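Local coordinates for protein metalloprotease stcE (Escherichia coli, PDB 4DNY) that probably cleaves O-glycosylated, mucin-like glycoproteins as a secreted zinc metalloprotease of the metzincin group, a mucinase linked to adhesion and immune evasion, at residues T24-I27 with A32-N35; R66-P71 with V81-S86; L108-V113 with W117-E122. All blocks are in the same frame, centred on the assembly; numbering follows the deposited sequence. Where two conformers were deposited one is given.

Interaction 1 of 3, residues T24-I27 with A32-N35; sequences TKKI and AEVN
K26 and E33 form a surface salt bridge between strand 25-28, at the edge of the larger, five-stranded sheet of the beta-sandwich, and the short helix 31-35 that follows it in the chain. The ionic contact is almost the whole interaction. K26 NZ donates a hydrogen bond to E33 OE1 at 2.9 Å, taken by the syn lone pair on the side of the other oxygen, and a weak second one to OE2 at 3.1 Å, so the ammonium group spans the carboxylate. The two chains approach from opposing sides, and the ammonium meets the oxygen side of the carboxylate. On the lysine, CG lies anti to the backbone N (chi1 166°) and a bend at chi2 (71°) carries the otherwise extended chain toward the helix; the glutamate runs out extended beyond CG.

H48 of helix 43-49 touches both K26 and E33, and E33 also packs on I28. Backbone bonds of K26 to L54 and E56 fix the strand end of the bridge within the sheet. The backbone takes little part across the contact: the carbonyl oxygen of I27 stands 3.9 Å from E33 OE1, two acceptors that offer each other no hydrogen bond.

Interaction 2 of 3, residues R66-P71 with V81-S86; sequences RDIYLP and VRFVSS
I68 and L70 meet the rim of the F83 ring, one of the apolar contacts that close the two sheets of this beta-sandwich domain against each other. I68 CG2 lies near the ring plane at the edge, 3.7 Å from F83 CE1, and I68 CD1 reaches the same ring carbon at 3.9 Å, so both branches of the isoleucine are used. L70 offers a single methyl: CD2 sits in the ring plane, 3.9 Å from F83 CZ, and the same methyl touches V81 CG1 at 4.2 Å. The phenylalanine thus ends between two aliphatic side chains of segment 66-71; they and the ring run past one another, pointing opposite ways. With CG1 of I68 beside its own backbone N (chi1 -60°), CG2 falls anti to that N and comes against the ring.

A second shell sets these groups in place. I57 of strand 54-60 touches F83, while I45 of helix 43-49 packs on both L70 and V81. Strand 67-69 is held in the three-stranded sheet by backbone bonds of I68 to T92 and F94, and V81 is bonded to F110 of the neighbouring strand in the five-stranded sheet. A separate ion pair lies earlier in segment 66-71: R66 NH2 donates to D67 OD2 at 2.7 Å, roughly in the guanidinium plane and on the syn side of the carboxylate, 20° out of its plane.

The groups that touch are all carbon, and the backbone bonds named run within each sheet; cohesion across the contact therefore rests on dispersion and exclusion of water.

Interaction 3 of 3, residues L108-V113 with W117-E122; sequences LLFKYV and WFRSGE
Y112 turns an edge of its ring onto the face of the W117 indole, the edge-to-face pair of the antiparallel hairpin 107-113/116-119. The planes stand at 65°, with Y112 CD1 3.4 Å from W117 CE2. Y112 CB lies over the six-membered ring as a CH-pi contact, 3.8 Å from its centroid. A chi1 of -161° swings the tyrosine ring to the far side from its own N and across the indole at about a right angle. Y112 and W117 form a non-hydrogen-bonded pair, as do F110 and R119 farther along the same face. There the arginine stem crosses the phenylalanine obliquely, R119 CG making an off-centre CH-pi contact, and F110 CB meets W117 CE3 at 3.6 Å.

K111 and F118 point to the other face. V113 CB packs 3.8 Å from F118 CE2, and V113 O lies at the ring edge. K111 and F118 exchange paired backbone bonds, F118 N to K111 O at 2.8 Å, and S120 N donates to L109 O. R119 to E122 form a type II turn, and a water bridges L109 N to S120 O.

R119 NH2 makes a weak salt bridge to E122 OE1 (3.3 Å). Other polar ends are served from outside: W117 NE1 by P71 O, Y112 OH by Q72 and G73. The rings can therefore bury their carbon faces while their NH and OH groups remain bonded, tying the hairpin to the 71-73 loop.

Interactions 2 and 3 belong to the sandwich interior and its margin, whereas interaction 1 lies on the surface. All three reach the five-stranded sheet: interaction 1 at edge strand 25-28, interaction 3 at the opposite edge, strand 116-119, and interaction 2 on central strand 80-86, facing the smaller sheet. The first and third centres are about 18 Å apart, on opposite sides of the chain's centre. Chemistry follows place: a solvent-side ion pair, then aliphatic and aromatic carbon alone, then hairpin bonds combined with aromatic stacking. Interactions 2 and 3 join directly through neighbouring strands 80-86 and 107-113, where F83 N probably bonds to L108 O.

Interaction 1 of 3, residues T24-I27 with A32-N35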
ATOM      1  N   THR A  24      11.803  -3.009  -9.769  1.00 15.46           N
ATOM      2  CA  THR A  24      11.453  -4.156  -8.910  1.00 15.67           C
ATOM      3  C   THR A  24      10.080  -3.913  -8.302  1.00 14.53           C
ATOM      4  O   THR A  24       9.886  -2.960  -7.507  1.00 13.64           O
ATOM      5  CB  THR A  24      12.549  -4.424  -7.827  1.00 16.63           C
ATOM      6  OG1 THR A  24      12.740  -3.284  -6.993  1.00 15.44           O
ATOM      7  CG2 THR A  24      13.888  -4.793  -8.530  1.00 17.64           C
ATOM      8  N   LYS A  25       9.092  -4.686  -8.730  1.00 13.24           N
ATOM      9  CA  LYS A  25       7.718  -4.446  -8.351  1.00 13.97           C
ATOM     10  C   LYS A  25       7.117  -5.719  -7.886  1.00 13.52           C
ATOM     11  O   LYS A  25       7.115  -6.724  -8.600  1.00 14.46           O
ATOM     12  CB  LYS A  25       6.947  -3.992  -9.584  1.00 14.14           C
ATOM     13  CG  LYS A  25       5.497  -3.662  -9.301  1.00 14.92           C
ATOM     14  CD  LYS A  25       4.802  -3.493 -10.593  1.00 18.84           C
ATOM     15  CE  LYS A  25       3.465  -2.936 -10.465  1.00 19.38           C
ATOM     16  NZ  LYS A  25       2.885  -2.599 -11.778  1.00 18.62           N
ATOM     17  N   LYS A  26       6.540  -5.735  -6.692  1.00 11.88           N
ATOM     18  CA  LYS A  26       5.774  -6.864  -6.160  1.00 12.97           C
ATOM     19  C   LYS A  26       4.328  -6.620  -6.290  1.00 14.25           C
ATOM     20  O   LYS A  26       3.814  -5.662  -5.785  1.00 15.22           O
ATOM     21  CB  LYS A  26       6.127  -7.063  -4.689  1.00 14.42           C
ATOM     22  CG  LYS A  26       5.167  -7.968  -3.947  1.00 14.95           C
ATOM     23  CD  LYS A  26       5.263  -9.457  -4.330  1.00 17.07           C
ATOM     24  CE  LYS A  26       4.180 -10.284  -3.597  1.00 16.65           C
ATOM     25  NZ  LYS A  26       4.268 -11.756  -3.843  1.00 18.22           N
ATOM     26  N   ILE A  27       3.622  -7.558  -6.936  1.00 14.42           N
ATOM     27  CA  ILE A  27       2.155  -7.469  -7.002  1.00 14.07           C
ATOM     28  C   ILE A  27       1.549  -8.414  -5.988  1.00 13.35           C
ATOM     29  O   ILE A  27       1.928  -9.560  -5.902  1.00 14.20           O
ATOM     30  CB  ILE A  27       1.629  -7.865  -8.415  1.00 14.55           C
ATOM     31  CG1 ILE A  27       2.046  -6.826  -9.427  1.00 17.84           C
ATOM     32  CG2 ILE A  27       0.125  -8.029  -8.432  1.00 13.23           C
ATOM     33  CD1 ILE A  27       3.443  -6.953  -9.781  1.00 25.41           C
ATOM     34  N   ALA A  32      -4.501 -15.375  -0.239  1.00 14.87           N
ATOM     35  CA  ALA A  32      -3.617 -15.628   0.924  1.00 15.94           C
ATOM     36  C   ALA A  32      -2.791 -14.381   1.214  1.00 16.07           C
ATOM     37  O   ALA A  32      -2.571 -14.038   2.387  1.00 16.50           O
ATOM     38  CB  ALA A  32      -2.716 -16.796   0.673  1.00 17.90           C
ATOM     39  N   GLU A  33      -2.319 -13.692   0.183  1.00 14.09           N
ATOM     40  CA  GLU A  33      -1.474 -12.487   0.415  1.00 13.57           C
ATOM     41  C   GLU A  33      -2.308 -11.291   0.851  1.00 13.28           C
ATOM     42  O   GLU A  33      -1.877 -10.510   1.715  1.00 14.65           O
ATOM     43  CB  GLU A  33      -0.618 -12.156  -0.818  1.00 13.27           C
ATOM     44  CG  GLU A  33       0.523 -13.206  -1.021  1.00 15.25           C
ATOM     45  CD  GLU A  33       1.761 -12.649  -1.766  1.00 18.56           C
ATOM     46  OE1 GLU A  33       1.611 -11.876  -2.751  1.00 18.78           O
ATOM     47  OE2 GLU A  33       2.906 -12.994  -1.353  1.00 22.92           O
ATOM     48  N   VAL A  34      -3.479 -11.127   0.277  1.00 12.69           N
ATOM     49  CA  VAL A  34      -4.363 -10.046   0.691  1.00 11.64           C
ATOM     50  C   VAL A  34      -4.774 -10.204   2.155  1.00 14.38           C
ATOM     51  O   VAL A  34      -4.868  -9.222   2.901  1.00 14.25           O
ATOM     52  CB  VAL A  34      -5.554  -9.874  -0.267  1.00 11.68           C
ATOM     53  CG1 VAL A  34      -6.642  -8.951   0.318  1.00 14.06           C
ATOM     54  CG2 VAL A  34      -5.039  -9.323  -1.596  1.00 11.76           C
ATOM     55  N   ASN A  35      -4.990 -11.449   2.559  1.00 15.74           N
ATOM     56  CA  ASN A  35      -5.398 -11.725   3.931  1.00 17.13           C
ATOM     57  C   ASN A  35      -4.366 -11.239   4.973  1.00 18.03           C
ATOM     58  O   ASN A  35      -4.749 -10.939   6.105  1.00 21.29           O
ATOM     59  CB  ASN A  35      -5.638 -13.244   4.105  1.00 17.98           C
ATOM     60  CG  ASN A  35      -6.937 -13.707   3.586  1.00 20.23           C
ATOM     61  OD1 ASN A  35      -7.825 -12.916   3.271  1.00 23.19           O
ATOM     62  ND2 ASN A  35      -7.085 -15.043   3.485  1.00 26.28           N
TER

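Interaction 2 of 3, residues R66-P71 with V81-S86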
ATOM      1  N   ARG A  66     -10.927  -5.583   5.160  1.00 17.48           N
ATOM      2  CA  ARG A  66     -11.432  -4.265   5.562  1.00 19.23           C
ATOM      3  C   ARG A  66     -10.372  -3.232   5.829  1.00 19.27           C
ATOM      4  O   ARG A  66     -10.521  -2.124   5.383  1.00 19.76           O
ATOM      5  CB  ARG A  66     -12.317  -4.422   6.785  1.00 21.37           C
ATOM      6  CG  ARG A  66     -13.117  -3.185   7.040  1.00 29.01           C
ATOM      7  CD  ARG A  66     -13.906  -3.327   8.301  1.00 34.77           C
ATOM      8  NE  ARG A  66     -12.996  -3.069   9.424  1.00 40.66           N
ATOM      9  CZ  ARG A  66     -13.258  -3.241  10.714  1.00 45.91           C
ATOM     10  NH1 ARG A  66     -14.449  -3.693  11.116  1.00 48.58           N
ATOM     11  NH2 ARG A  66     -12.307  -2.953  11.608  1.00 47.25           N
ATOM     12  N   ASP A  67      -9.350  -3.600   6.588  1.00 16.32           N
ATOM     13  CA  ASP A  67      -8.371  -2.644   7.060  1.00 17.45           C
ATOM     14  C   ASP A  67      -7.034  -3.044   6.566  1.00 16.18           C
ATOM     15  O   ASP A  67      -6.657  -4.175   6.692  1.00 17.37           O
ATOM     16  CB  ASP A  67      -8.319  -2.584   8.599  1.00 18.97           C
ATOM     17  CG  ASP A  67      -9.650  -2.122   9.221  1.00 21.05           C
ATOM     18  OD1 ASP A  67     -10.343  -1.297   8.635  1.00 20.92           O
ATOM     19  OD2 ASP A  67      -9.961  -2.581  10.343  1.00 26.77           O
ATOM     20  N   ILE A  68      -6.299  -2.084   6.025  1.00 15.21           N
ATOM     21  CA  ILE A  68      -4.965  -2.301   5.542  1.00 14.00           C
ATOM     22  C   ILE A  68      -4.023  -1.267   6.134  1.00 14.93           C
ATOM     23  O   ILE A  68      -4.226  -0.069   5.995  1.00 15.15           O
ATOM     24  CB  ILE A  68      -4.924  -2.136   4.014  1.00 13.44           C
ATOM     25  CG1 ILE A  68      -5.909  -3.187   3.388  1.00 14.50           C
ATOM     26  CG2 ILE A  68      -3.485  -2.297   3.481  1.00 14.17           C
ATOM     27  CD1 ILE A  68      -6.279  -2.902   1.950  1.00 16.95           C
ATOM     28  N   TYR A  69      -2.915  -1.749   6.712  1.00 15.20           N
ATOM     29  CA  TYR A  69      -1.992  -0.869   7.410  1.00 16.91           C
ATOM     30  C   TYR A  69      -0.666  -0.741   6.676  1.00 15.10           C
ATOM     31  O   TYR A  69      -0.006  -1.753   6.399  1.00 15.61           O
ATOM     32  CB  TYR A  69      -1.720  -1.403   8.817  1.00 17.72           C
ATOM     33  CG  TYR A  69      -2.958  -1.374   9.706  1.00 18.95           C
ATOM     34  CD1 TYR A  69      -3.245  -0.291  10.495  1.00 22.21           C
ATOM     35  CD2 TYR A  69      -3.849  -2.459   9.705  1.00 20.84           C
ATOM     36  CE1 TYR A  69      -4.359  -0.292  11.328  1.00 23.72           C
ATOM     37  CE2 TYR A  69      -4.974  -2.457  10.524  1.00 24.25           C
ATOM     38  CZ  TYR A  69      -5.220  -1.336  11.307  1.00 26.45           C
ATOM     39  OH  TYR A  69      -6.350  -1.314  12.132  1.00 30.91           O
ATOM     40  N   LEU A  70      -0.235   0.493   6.388  1.00 14.25           N
ATOM     41  CA  LEU A  70       1.096   0.650   5.837  1.00 14.42           C
ATOM     42  C   LEU A  70       2.148   0.581   6.975  1.00 16.47           C
ATOM     43  O   LEU A  70       1.914   1.089   8.047  1.00 17.48           O
ATOM     44  CB  LEU A  70       1.171   1.970   5.063  1.00 14.33           C
ATOM     45  CG  LEU A  70       0.264   2.139   3.860  1.00 13.18           C
ATOM     46  CD1 LEU A  70       0.777   3.330   3.012  1.00 12.05           C
ATOM     47  CD2 LEU A  70       0.268   0.899   2.944  1.00 14.05           C
ATOM     48  N   PRO A  71       3.265  -0.105   6.729  1.00 16.20           N
ATOM     49  CA  PRO A  71       4.301  -0.230   7.769  1.00 18.47           C
ATOM     50  C   PRO A  71       5.063   1.067   8.031  1.00 20.56           C
ATOM     51  O   PRO A  71       5.053   1.988   7.192  1.00 19.73           O
ATOM     52  CB  PRO A  71       5.193  -1.298   7.193  1.00 18.56           C
ATOM     53  CG  PRO A  71       5.095  -1.119   5.656  1.00 17.31           C
ATOM     54  CD  PRO A  71       3.668  -0.748   5.460  1.00 15.87           C
ATOM     55  N   VAL A  81       3.885   2.315  -2.444  1.00  9.58           N
ATOM     56  CA  VAL A  81       2.785   1.339  -2.418  1.00  9.35           C
ATOM     57  C   VAL A  81       1.646   1.868  -3.269  1.00  9.34           C
ATOM     58  O   VAL A  81       1.208   3.011  -3.079  1.00  9.36           O
ATOM     59  CB  VAL A  81       2.263   1.034  -0.973  1.00  9.21           C
ATOM     60  CG1 VAL A  81       1.149  -0.021  -1.027  1.00  9.96           C
ATOM     61  CG2 VAL A  81       3.446   0.523  -0.130  1.00 10.58           C
ATOM     62  N   ARG A  82       1.175   1.054  -4.193  1.00 10.14           N
ATOM     63  CA  ARG A  82       0.015   1.372  -5.023  1.00  9.57           C
ATOM     64  C   ARG A  82      -1.118   0.434  -4.681  1.00  9.32           C
ATOM     65  O   ARG A  82      -0.893  -0.758  -4.429  1.00 10.28           O
ATOM     66  CB  ARG A  82       0.368   1.237  -6.528  1.00 10.97           C
ATOM     67  CG  ARG A  82      -0.796   1.651  -7.419  1.00 11.49           C
ATOM     68  CD  ARG A  82      -0.448   1.578  -8.867  1.00 13.37           C
ATOM     69  NE  ARG A  82       0.587   2.571  -9.239  1.00 14.13           N
ATOM     70  CZ  ARG A  82       1.759   2.290  -9.777  1.00 15.38           C
ATOM     71  NH1 ARG A  82       2.101   0.997  -9.996  1.00 17.33           N
ATOM     72  NH2 ARG A  82       2.629   3.243 -10.142  1.00 18.31           N
ATOM     73  N   PHE A  83      -2.339   0.951  -4.622  1.00  9.31           N
ATOM     74  CA  PHE A  83      -3.578   0.134  -4.441  1.00  9.21           C
ATOM     75  C   PHE A  83      -4.440   0.286  -5.657  1.00  9.55           C
ATOM     76  O   PHE A  83      -4.621   1.404  -6.138  1.00 10.13           O
ATOM     77  CB  PHE A  83      -4.384   0.604  -3.239  1.00  9.03           C
ATOM     78  CG  PHE A  83      -3.726   0.313  -1.937  1.00  8.85           C
ATOM     79  CD1 PHE A  83      -4.036  -0.819  -1.236  1.00  9.73           C
ATOM     80  CD2 PHE A  83      -2.785   1.198  -1.389  1.00  9.83           C
ATOM     81  CE1 PHE A  83      -3.400  -1.098  -0.030  1.00 10.49           C
ATOM     82  CE2 PHE A  83      -2.187   0.935  -0.164  1.00 10.44           C
ATOM     83  CZ  PHE A  83      -2.491  -0.214   0.493  1.00 11.23           C
ATOM     84  N   VAL A  84      -4.988  -0.834  -6.132  1.00  9.64           N
ATOM     85  CA  VAL A  84      -6.022  -0.849  -7.146  1.00 10.04           C
ATOM     86  C   VAL A  84      -7.164  -1.719  -6.709  1.00 10.30           C
ATOM     87  O   VAL A  84      -6.969  -2.926  -6.513  1.00 10.03           O
ATOM     88  CB  VAL A  84      -5.463  -1.346  -8.536  1.00 11.12           C
ATOM     89  CG1 VAL A  84      -6.575  -1.271  -9.599  1.00 11.95           C
ATOM     90  CG2 VAL A  84      -4.213  -0.584  -8.912  1.00 12.92           C
ATOM     91  N   SER A  85      -8.326  -1.119  -6.458  1.00 10.11           N
ATOM     92  CA  SER A  85      -9.480  -1.875  -5.964  1.00  9.90           C
ATOM     93  C   SER A  85     -10.449  -2.226  -7.095  1.00 10.74           C
ATOM     94  O   SER A  85     -10.963  -1.351  -7.798  1.00 11.49           O
ATOM     95  CB  SER A  85     -10.255  -1.083  -4.942  1.00  9.79           C
ATOM     96  OG  SER A  85     -11.475  -1.776  -4.690  1.00 11.04           O
ATOM     97  N   SER A  86     -10.757  -3.512  -7.191  1.00 11.55           N
ATOM     98  CA  SER A  86     -11.905  -3.955  -8.007  0.50 12.70           C
ATOM     99  C   SER A  86     -12.901  -4.670  -7.087  1.00 12.82           C
ATOM    100  O   SER A  86     -13.729  -5.464  -7.531  1.00 13.79           O
ATOM    101  CB  SER A  86     -11.455  -4.814  -9.217  0.50 14.85           C
ATOM    102  OG  SER A  86     -10.700  -5.918  -8.802  0.50 12.67           O
TER

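Interaction 3 of 3, residues L108-V113 with W117-E122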
ATOM      1  N   LEU A 108      -4.878   4.219  -5.502  1.00 11.06           N
ATOM      2  CA  LEU A 108      -4.213   5.071  -4.527  1.00 10.72           C
ATOM      3  C   LEU A 108      -2.705   4.855  -4.637  1.00 10.29           C
ATOM      4  O   LEU A 108      -2.246   3.784  -4.975  1.00  9.53           O
ATOM      5  CB  LEU A 108      -4.644   4.749  -3.099  1.00 12.36           C
ATOM      6  CG  LEU A 108      -6.096   4.894  -2.758  1.00 13.48           C
ATOM      7  CD1 LEU A 108      -6.329   4.337  -1.359  1.00 16.02           C
ATOM      8  CD2 LEU A 108      -6.527   6.342  -2.886  1.00 16.97           C
ATOM      9  N   LEU A 109      -1.902   5.878  -4.329  1.00 10.65           N
ATOM     10  CA  LEU A 109      -0.462   5.748  -4.431  1.00 10.17           C
ATOM     11  C   LEU A 109       0.243   6.487  -3.271  1.00  9.23           C
ATOM     12  O   LEU A 109      -0.161   7.624  -2.930  1.00 10.01           O
ATOM     13  CB  LEU A 109       0.029   6.324  -5.733  1.00  9.90           C
ATOM     14  CG  LEU A 109       1.518   6.168  -6.073  1.00 10.22           C
ATOM     15  CD1 LEU A 109       1.878   4.662  -6.245  1.00 10.49           C
ATOM     16  CD2 LEU A 109       1.878   6.920  -7.332  1.00 11.36           C
ATOM     17  N   PHE A 110       1.229   5.841  -2.660  1.00  9.04           N
ATOM     18  CA  PHE A 110       1.943   6.312  -1.485  1.00  9.01           C
ATOM     19  C   PHE A 110       3.444   6.202  -1.693  1.00  9.44           C
ATOM     20  O   PHE A 110       3.926   5.283  -2.368  1.00 10.19           O
ATOM     21  CB  PHE A 110       1.558   5.491  -0.241  1.00 10.36           C
ATOM     22  CG  PHE A 110       0.117   5.534   0.124  1.00 10.28           C
ATOM     23  CD1 PHE A 110      -0.370   6.425   1.083  1.00 10.91           C
ATOM     24  CD2 PHE A 110      -0.773   4.670  -0.452  1.00  9.57           C
ATOM     25  CE1 PHE A 110      -1.706   6.453   1.414  1.00 12.16           C
ATOM     26  CE2 PHE A 110      -2.132   4.678  -0.097  1.00 11.15           C
ATOM     27  CZ  PHE A 110      -2.567   5.572   0.862  1.00 12.50           C
ATOM     28  N   LYS A 111       4.191   7.146  -1.102  1.00  9.59           N
ATOM     29  CA  LYS A 111       5.644   7.124  -1.049  1.00  9.77           C
ATOM     30  C   LYS A 111       6.131   7.573   0.334  1.00  9.83           C
ATOM     31  O   LYS A 111       5.605   8.495   0.890  1.00 10.83           O
ATOM     32  CB  LYS A 111       6.233   8.048  -2.137  1.00 10.99           C
ATOM     33  CG  LYS A 111       7.754   8.061  -2.171  1.00 12.70           C
ATOM     34  CD  LYS A 111       8.317   8.758  -3.387  1.00 14.59           C
ATOM     35  CE  LYS A 111       9.801   8.920  -3.282  1.00 18.47           C
ATOM     36  NZ  LYS A 111      10.480   9.429  -4.549  1.00 20.15           N
ATOM     37  N   TYR A 112       7.148   6.883   0.865  1.00  9.99           N
ATOM     38  CA  TYR A 112       7.668   7.137   2.192  1.00 10.49           C
ATOM     39  C   TYR A 112       8.908   8.045   2.050  1.00 10.37           C
ATOM     40  O   TYR A 112       9.852   7.684   1.362  1.00 12.56           O
ATOM     41  CB  TYR A 112       8.075   5.809   2.820  1.00 11.64           C
ATOM     42  CG  TYR A 112       8.205   5.798   4.309  1.00 12.91           C
ATOM     43  CD1 TYR A 112       7.092   5.702   5.121  1.00 14.27           C
ATOM     44  CD2 TYR A 112       9.453   5.742   4.905  1.00 14.16           C
ATOM     45  CE1 TYR A 112       7.173   5.621   6.470  1.00 15.19           C
ATOM     46  CE2 TYR A 112       9.556   5.625   6.302  1.00 15.86           C
ATOM     47  CZ  TYR A 112       8.401   5.546   7.070  1.00 19.61           C
ATOM     48  OH  TYR A 112       8.502   5.405   8.461  1.00 22.25           O
ATOM     49  N   VAL A 113       8.859   9.223   2.647  1.00 10.22           N
ATOM     50  CA  VAL A 113       9.955  10.177   2.560  1.00 10.38           C
ATOM     51  C   VAL A 113      10.300  10.651   3.967  1.00 11.12           C
ATOM     52  O   VAL A 113       9.441  11.256   4.661  1.00 10.83           O
ATOM     53  CB  VAL A 113       9.614  11.376   1.655  1.00 11.29           C
ATOM     54  CG1 VAL A 113      10.798  12.279   1.522  1.00 12.52           C
ATOM     55  CG2 VAL A 113       9.164  10.845   0.263  1.00 12.61           C
ATOM     56  N   TRP A 117       4.738   8.503   5.292  1.00 13.41           N
ATOM     57  CA  TRP A 117       4.049   8.223   4.071  1.00 13.02           C
ATOM     58  C   TRP A 117       3.361   9.475   3.526  1.00 13.14           C
ATOM     59  O   TRP A 117       2.698  10.224   4.295  1.00 15.95           O
ATOM     60  CB  TRP A 117       2.953   7.153   4.263  1.00 13.59           C
ATOM     61  CG  TRP A 117       3.492   5.773   4.456  1.00 13.62           C
ATOM     62  CD1 TRP A 117       3.570   5.106   5.620  1.00 14.73           C
ATOM     63  CD2 TRP A 117       4.102   4.952   3.456  1.00 13.45           C
ATOM     64  NE1 TRP A 117       4.165   3.872   5.414  1.00 15.74           N
ATOM     65  CE2 TRP A 117       4.481   3.752   4.076  1.00 14.47           C
ATOM     66  CE3 TRP A 117       4.349   5.102   2.051  1.00 11.85           C
ATOM     67  CZ2 TRP A 117       5.138   2.735   3.377  1.00 13.21           C
ATOM     68  CZ3 TRP A 117       4.967   4.104   1.359  1.00 13.49           C
ATOM     69  CH2 TRP A 117       5.345   2.903   2.032  1.00 14.52           C
ATOM     70  N   PHE A 118       3.508   9.727   2.227  1.00 12.70           N
ATOM     71  CA  PHE A 118       2.800  10.751   1.500  1.00 12.91           C
ATOM     72  C   PHE A 118       1.864  10.077   0.495  1.00 12.83           C
ATOM     73  O   PHE A 118       2.295   9.225  -0.253  1.00 12.73           O
ATOM     74  CB  PHE A 118       3.774  11.668   0.772  1.00 13.19           C
ATOM     75  CG  PHE A 118       4.574  12.506   1.699  1.00 14.38           C
ATOM     76  CD1 PHE A 118       4.170  13.786   2.006  1.00 15.56           C
ATOM     77  CD2 PHE A 118       5.714  12.007   2.285  1.00 13.23           C
ATOM     78  CE1 PHE A 118       4.901  14.550   2.912  1.00 17.81           C
ATOM     79  CE2 PHE A 118       6.421  12.780   3.224  1.00 14.88           C
ATOM     80  CZ  PHE A 118       6.009  14.036   3.497  1.00 16.36           C
ATOM     81  N   ARG A 119       0.610  10.482   0.475  1.00 13.79           N
ATOM     82  CA  ARG A 119      -0.366  10.015  -0.485  1.00 13.13           C
ATOM     83  C   ARG A 119      -0.470  10.987  -1.654  1.00 14.77           C
ATOM     84  O   ARG A 119      -0.660  12.183  -1.489  1.00 15.45           O
ATOM     85  CB  ARG A 119      -1.738   9.821   0.196  1.00 14.89           C
ATOM     86  CG  ARG A 119      -2.742   9.135  -0.710  1.00 17.72           C
ATOM     87  CD  ARG A 119      -4.078   8.887   0.011  1.00 19.72           C
ATOM     88  NE  ARG A 119      -4.846  10.075   0.245  1.00 23.27           N
ATOM     89  CZ  ARG A 119      -5.544  10.670  -0.737  1.00 29.08           C
ATOM     90  NH1 ARG A 119      -5.539  10.151  -1.980  1.00 29.93           N
ATOM     91  NH2 ARG A 119      -6.247  11.745  -0.496  1.00 32.62           N
ATOM     92  N   SER A 120      -0.349  10.455  -2.858  1.00 14.08           N
ATOM     93  CA  SER A 120      -0.515  11.235  -4.084  1.00 16.72           C
ATOM     94  C   SER A 120      -1.881  11.859  -4.135  1.00 20.25           C
ATOM     95  O   SER A 120      -2.884  11.190  -4.006  1.00 20.17           O
ATOM     96  CB  SER A 120      -0.287  10.339  -5.280  1.00 17.34           C
ATOM     97  OG  SER A 120      -0.415  11.088  -6.485  1.00 21.84           O
ATOM     98  N   GLY A 121      -1.902  13.184  -4.267  1.00 23.06           N
ATOM     99  CA  GLY A 121      -3.171  13.915  -4.331  1.00 27.62           C
ATOM    100  C   GLY A 121      -3.682  14.429  -3.000  1.00 29.87           C
ATOM    101  O   GLY A 121      -4.740  15.077  -2.950  1.00 32.79           O
ATOM    102  N   GLU A 122      -2.945  14.175  -1.929  1.00 29.39           N
ATOM    103  CA  GLU A 122      -3.336  14.621  -0.588  1.00 33.21           C
ATOM    104  C   GLU A 122      -3.526  16.152  -0.473  1.00 37.07           C
ATOM    105  O   GLU A 122      -4.482  16.600   0.150  1.00 39.02           O
ATOM    106  CB  GLU A 122      -2.302  14.199   0.457  1.00 32.14           C
ATOM    107  CG  GLU A 122      -2.824  14.348   1.840  1.00 35.16           C
ATOM    108  CD  GLU A 122      -3.423  13.067   2.332  1.00 35.40           C
ATOM    109  OE1 GLU A 122      -4.662  12.880   2.198  1.00 38.77           O
ATOM    110  OE2 GLU A 122      -2.629  12.277   2.836  1.00 26.21           O
TER
HETATM  111  O   HOH W   1      -3.478   8.390  -4.140  1.00 12.05           O